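Local coordinates for protein fructuronate-tagaturonate epimerase UxaE from Cohnella laeviribosi in complex with 1 glycerol (Cohnella laeviribosi, PDB 6IL9) that catalyses the interconversion of fructuronate and tagaturonate by epimerisation, probably with the help of a zinc ion bound in its TIM barrel, at residues A[158-163]-A[178-183]; A[268-273]-A[296-301]. All blocks are in the same frame, centred on the assembly; numbering follows the deposited sequence.

Contact 1: A[158-163]-A[178-183]. With ZN (zinc ion), chain C.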
# COMPACT_ATOMS: atom_id res chain seq x y z
N ASP A 158 5.21 5.11 -1.21
CA ASP A 158 4.74 5.26 0.16
C ASP A 158 5.58 4.37 1.08
O ASP A 158 5.64 3.15 0.90
CB ASP A 158 3.26 4.88 0.24
CG ASP A 158 2.67 4.92 1.64
OD1 ASP A 158 3.25 5.52 2.57
OD2 ASP A 158 1.57 4.34 1.79
N GLY A 159 6.23 4.99 2.06
CA GLY A 159 6.83 4.26 3.15
C GLY A 159 5.74 3.97 4.16
O GLY A 159 5.41 4.81 4.99
N ASP A 160 5.16 2.78 4.07
CA ASP A 160 3.92 2.47 4.75
C ASP A 160 4.19 1.99 6.16
O ASP A 160 5.16 1.26 6.40
CB ASP A 160 3.16 1.41 3.95
CG ASP A 160 1.80 1.10 4.51
OD1 ASP A 160 1.21 1.96 5.20
OD2 ASP A 160 1.31 -0.03 4.28
N HIS A 161 3.35 2.41 7.11
CA HIS A 161 3.38 1.92 8.49
C HIS A 161 4.75 2.09 9.13
O HIS A 161 5.26 1.17 9.80
CB HIS A 161 2.99 0.45 8.56
CG HIS A 161 1.53 0.23 8.75
ND1 HIS A 161 0.88 0.56 9.93
CD2 HIS A 161 0.59 -0.30 7.94
CE1 HIS A 161 -0.40 0.26 9.81
NE2 HIS A 161 -0.60 -0.27 8.62
N LEU A 162 5.35 3.27 8.96
CA LEU A 162 6.63 3.56 9.59
C LEU A 162 6.43 3.93 11.06
O LEU A 162 5.51 4.67 11.42
CB LEU A 162 7.34 4.70 8.87
CG LEU A 162 7.57 4.60 7.35
CD1 LEU A 162 8.17 5.89 6.84
CD2 LEU A 162 8.46 3.42 6.99
N LYS A 163 7.32 3.42 11.91
CA LYS A 163 7.28 3.63 13.35
C LYS A 163 8.59 4.14 13.91
O LYS A 163 8.59 4.94 14.85
CB LYS A 163 6.92 2.31 14.08
CG LYS A 163 5.53 1.75 13.77
CD LYS A 163 5.29 0.43 14.50
CE LYS A 163 4.27 -0.44 13.76
NZ LYS A 163 4.69 -1.87 13.65
N MET A 178 5.68 9.65 -0.13
CA MET A 178 4.60 9.56 0.83
C MET A 178 5.16 8.86 2.05
O MET A 178 5.86 7.85 1.91
CB MET A 178 3.42 8.79 0.23
CG MET A 178 2.25 8.56 1.16
SD MET A 178 0.78 7.93 0.29
CE MET A 178 -0.28 7.70 1.72
N LEU A 179 4.93 9.41 3.23
CA LEU A 179 5.41 8.82 4.47
C LEU A 179 4.23 8.58 5.40
O LEU A 179 3.55 9.53 5.79
CB LEU A 179 6.46 9.71 5.15
CG LEU A 179 7.88 9.67 4.60
CD1 LEU A 179 8.87 10.11 5.66
CD2 LEU A 179 8.23 8.30 4.10
N THR A 180 3.99 7.31 5.74
CA THR A 180 2.89 6.93 6.61
C THR A 180 3.42 6.72 8.02
O THR A 180 4.22 5.81 8.25
CB THR A 180 2.23 5.64 6.11
OG1 THR A 180 1.66 5.89 4.82
CG2 THR A 180 1.14 5.17 7.07
N LEU A 181 2.97 7.55 8.96
CA LEU A 181 3.41 7.46 10.35
C LEU A 181 2.40 6.65 11.14
O LEU A 181 1.28 7.11 11.42
CB LEU A 181 3.58 8.85 10.97
CG LEU A 181 4.20 8.81 12.38
CD1 LEU A 181 5.62 8.28 12.28
CD2 LEU A 181 4.20 10.21 13.01
N ASP A 182 2.80 5.44 11.53
CA ASP A 182 2.01 4.60 12.41
C ASP A 182 2.15 5.12 13.83
O ASP A 182 3.24 5.07 14.42
CB ASP A 182 2.51 3.16 12.28
CG ASP A 182 1.61 2.15 12.97
OD1 ASP A 182 0.90 2.52 13.93
OD2 ASP A 182 1.60 0.98 12.52
N CYS A 183 1.04 5.62 14.39
CA CYS A 183 1.01 6.17 15.74
C CYS A 183 0.28 5.25 16.72
O CYS A 183 -0.12 5.69 17.80
CB CYS A 183 0.37 7.56 15.74
SG CYS A 183 1.25 8.73 14.68
ZN ZN C . -2.82 0.47 8.26
O HOH W 1 -3.20 -1.66 7.47
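The imidazole of His161 meets the carboxylate of Asp182 at its ring edge, where ND1 donates to OD2 over 2.7 Å; the two planes stand 54° apart, and OD2 is reached from above the carboxylate plane. His161 NE2 binds the zinc ion at 2.4 Å, the metal standing well out of the imidazole plane, so carboxylate and metal together fix the ring's rotation. Lys163 runs alongside Asp182, but its NZ stays 4.4 Å from Asp182 OD2, beyond a salt bridge. At the other end, the hydroxyl of Thr180, anti to its own carbonyl carbon (chi1 -63°), gives its proton to the syn lone pair of Asp158 OD1 at 2.8 Å. Met178 lies extended against the same carboxylate, whose OD2 forms a salt bridge with Lys366. On the reverse side of the sheet, Leu162 CD1 touches Leu179 CD2. Backbone bonds from Thr180 N to Gly159 O and from Leu162 N to Thr180 O bracket a beta bulge, with the chain turning a corner at His161, whose N is buried without a partner. These parallel strands, joined through helix 165-173, form a beta-alpha-beta unit of the TIM barrel, with the zinc ligand at the C-terminal end, where active sites of this fold lie.

Contact 2: A[268-273]-A[296-301]. With ZN (zinc ion), chain C.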
# COMPACT_ATOMS: atom_id res chain seq x y z
N PHE A 268 2.42 13.47 3.86
CA PHE A 268 2.54 12.94 5.21
C PHE A 268 1.20 12.36 5.62
O PHE A 268 0.22 13.10 5.76
CB PHE A 268 2.98 14.08 6.14
CG PHE A 268 3.23 13.69 7.57
CD1 PHE A 268 4.00 12.58 7.89
CD2 PHE A 268 2.74 14.49 8.60
CE1 PHE A 268 4.25 12.25 9.23
CE2 PHE A 268 2.99 14.17 9.94
CZ PHE A 268 3.74 13.05 10.25
N GLU A 269 1.13 11.04 5.79
CA GLU A 269 -0.09 10.38 6.23
C GLU A 269 0.03 10.02 7.70
O GLU A 269 1.06 9.47 8.12
CB GLU A 269 -0.38 9.10 5.43
CG GLU A 269 -1.49 8.27 6.06
CD GLU A 269 -2.06 7.21 5.15
OE1 GLU A 269 -1.80 6.02 5.42
OE2 GLU A 269 -2.79 7.55 4.19
N ILE A 270 -0.99 10.34 8.48
CA ILE A 270 -1.03 9.96 9.89
C ILE A 270 -1.94 8.74 10.01
O ILE A 270 -3.11 8.78 9.60
CB ILE A 270 -1.51 11.12 10.77
CG1 ILE A 270 -0.45 12.22 10.75
CG2 ILE A 270 -1.75 10.63 12.19
CD1 ILE A 270 -0.99 13.59 11.05
N SER A 271 -1.41 7.66 10.57
CA SER A 271 -2.12 6.39 10.64
C SER A 271 -2.40 6.05 12.09
O SER A 271 -1.48 5.98 12.91
CB SER A 271 -1.33 5.29 9.93
OG SER A 271 -1.62 4.01 10.46
N ILE A 272 -3.68 5.88 12.41
CA ILE A 272 -4.08 5.38 13.72
C ILE A 272 -5.13 4.29 13.50
O ILE A 272 -6.04 4.12 14.31
CB ILE A 272 -4.60 6.51 14.63
CG1 ILE A 272 -5.71 7.31 13.93
CG2 ILE A 272 -3.46 7.44 15.04
CD1 ILE A 272 -6.24 8.44 14.74
N ASP A 273 -4.99 3.55 12.39
CA ASP A 273 -6.01 2.57 12.01
C ASP A 273 -5.78 1.20 12.63
O ASP A 273 -6.70 0.37 12.58
CB ASP A 273 -6.07 2.42 10.48
CG ASP A 273 -4.80 1.86 9.90
OD1 ASP A 273 -3.82 2.62 9.75
OD2 ASP A 273 -4.79 0.65 9.60
N VAL A 296 1.24 21.65 11.18
CA VAL A 296 1.58 20.38 10.56
C VAL A 296 0.85 20.27 9.22
O VAL A 296 -0.35 20.56 9.14
CB VAL A 296 1.23 19.21 11.49
CG1 VAL A 296 1.41 17.88 10.75
CG2 VAL A 296 2.09 19.25 12.76
N ASP A 297 1.57 19.84 8.18
CA ASP A 297 1.04 19.72 6.82
C ASP A 297 0.65 18.26 6.59
O ASP A 297 1.51 17.40 6.43
CB ASP A 297 2.08 20.18 5.80
CG ASP A 297 1.57 20.15 4.37
OD1 ASP A 297 0.35 20.06 4.15
OD2 ASP A 297 2.42 20.25 3.45
N ILE A 298 -0.65 17.99 6.60
CA ILE A 298 -1.17 16.63 6.57
C ILE A 298 -1.68 16.33 5.16
O ILE A 298 -2.47 17.10 4.61
CB ILE A 298 -2.30 16.45 7.60
CG1 ILE A 298 -1.81 16.91 8.99
CG2 ILE A 298 -2.81 15.02 7.60
CD1 ILE A 298 -2.92 16.96 10.04
N PHE A 299 -1.25 15.19 4.59
CA PHE A 299 -1.81 14.69 3.34
C PHE A 299 -3.09 13.92 3.61
O PHE A 299 -4.12 14.15 2.97
CB PHE A 299 -0.77 13.83 2.61
CG PHE A 299 -1.31 12.95 1.50
CD1 PHE A 299 -1.43 13.45 0.20
CD2 PHE A 299 -1.60 11.61 1.73
CE1 PHE A 299 -1.88 12.62 -0.84
CE2 PHE A 299 -2.07 10.79 0.71
CZ PHE A 299 -2.20 11.29 -0.57
N SER A 300 -3.05 13.03 4.60
CA SER A 300 -4.20 12.18 4.88
C SER A 300 -4.17 11.72 6.32
O SER A 300 -3.13 11.76 6.99
CB SER A 300 -4.23 10.97 3.93
OG SER A 300 -3.10 10.15 4.18
N MET A 301 -5.35 11.33 6.80
CA MET A 301 -5.54 10.76 8.13
C MET A 301 -6.23 9.42 7.96
O MET A 301 -7.23 9.33 7.25
CB MET A 301 -6.40 11.68 9.00
CG MET A 301 -6.67 11.15 10.39
SD MET A 301 -5.45 11.82 11.55
CE MET A 301 -5.72 13.62 11.27
ZN ZN C . -2.82 0.47 8.26
O HOH W 2 1.98 16.33 3.60
O HOH W 1 -3.20 -1.66 7.47
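Ser300 and Glu269 meet on the barrel-interior side of the two strands, where the hydroxyl OG donates to Glu269 OE2 across 2.6 Å. The bond uses the anti lone pair of OE2, turned away from the other carboxylate oxygen, and OG also lies against CB and CG of Glu269. The serine reaches it because OG sits between its own backbone N and carbonyl carbon (chi1 65°). Ser341 also bonds to OE2, while OE1 is held by His343, a zinc ligand, and by Lys366. The buried carboxylate is thus gripped at both oxygens, and it positions a residue of the first metal shell.

Backbone bonds set the register beneath this pair. Ile270 N donates to Ser300 O at 3.0 Å, and Phe268 O receives Phe299 N at 2.8 Å together with a weak, longer bond from Ser300 N. On the reverse side, Ile270 spreads its branches: CD1 packs on Ile298 CG1, and CG2 rests 3.9 Å from Met301 SD. Phe268 presents its ring edge to Asp297 O and to Val296 CG1, the latter 4.1 Å from CE2. A water accepts from Phe268 N and lies within hydrogen-bonding distance of Asp297 O.

Beyond the paired region, Asp273 binds the zinc ion through OD2 at 2.4 Å. Asp273 OD1 accepts a bond from Ser271 OG at 2.7 Å, so a second-shell serine steadies the ligand.

Helix 281-293 links the two strands as the crossover of a beta-alpha-beta unit and lies over Ile270, Ile298 and Met301. Helix 234-259 covers Phe268, Ile270 and Val296, while strand 178-182 flanks strand 267-271 on its other side, with Met178 touching both Glu269 and Phe299.

Both contacts are buried and pair successive parallel strands of one eight-stranded barrel; strands 178-182 and 267-271 are themselves neighbours, and probable hydrogen bonds from Leu181 N to Glu269 O and from Glu269 N to Leu179 O join the contacts. Only contact 2 has an exposed touching residue, Asp297, far from the metal. Each contact supplies one zinc ligand, but contact 1 orients its histidine by a carboxylate from the partner strand, whereas contact 2 steadies its aspartate from within segment 268-273. Inside the barrel Asp158, Asp160 and Thr180 of contact 1 and Glu269 of contact 2 converge on Lys366. Three apolar side-chain pairs cross contact 2 and one crosses contact 1, which contains a beta bulge.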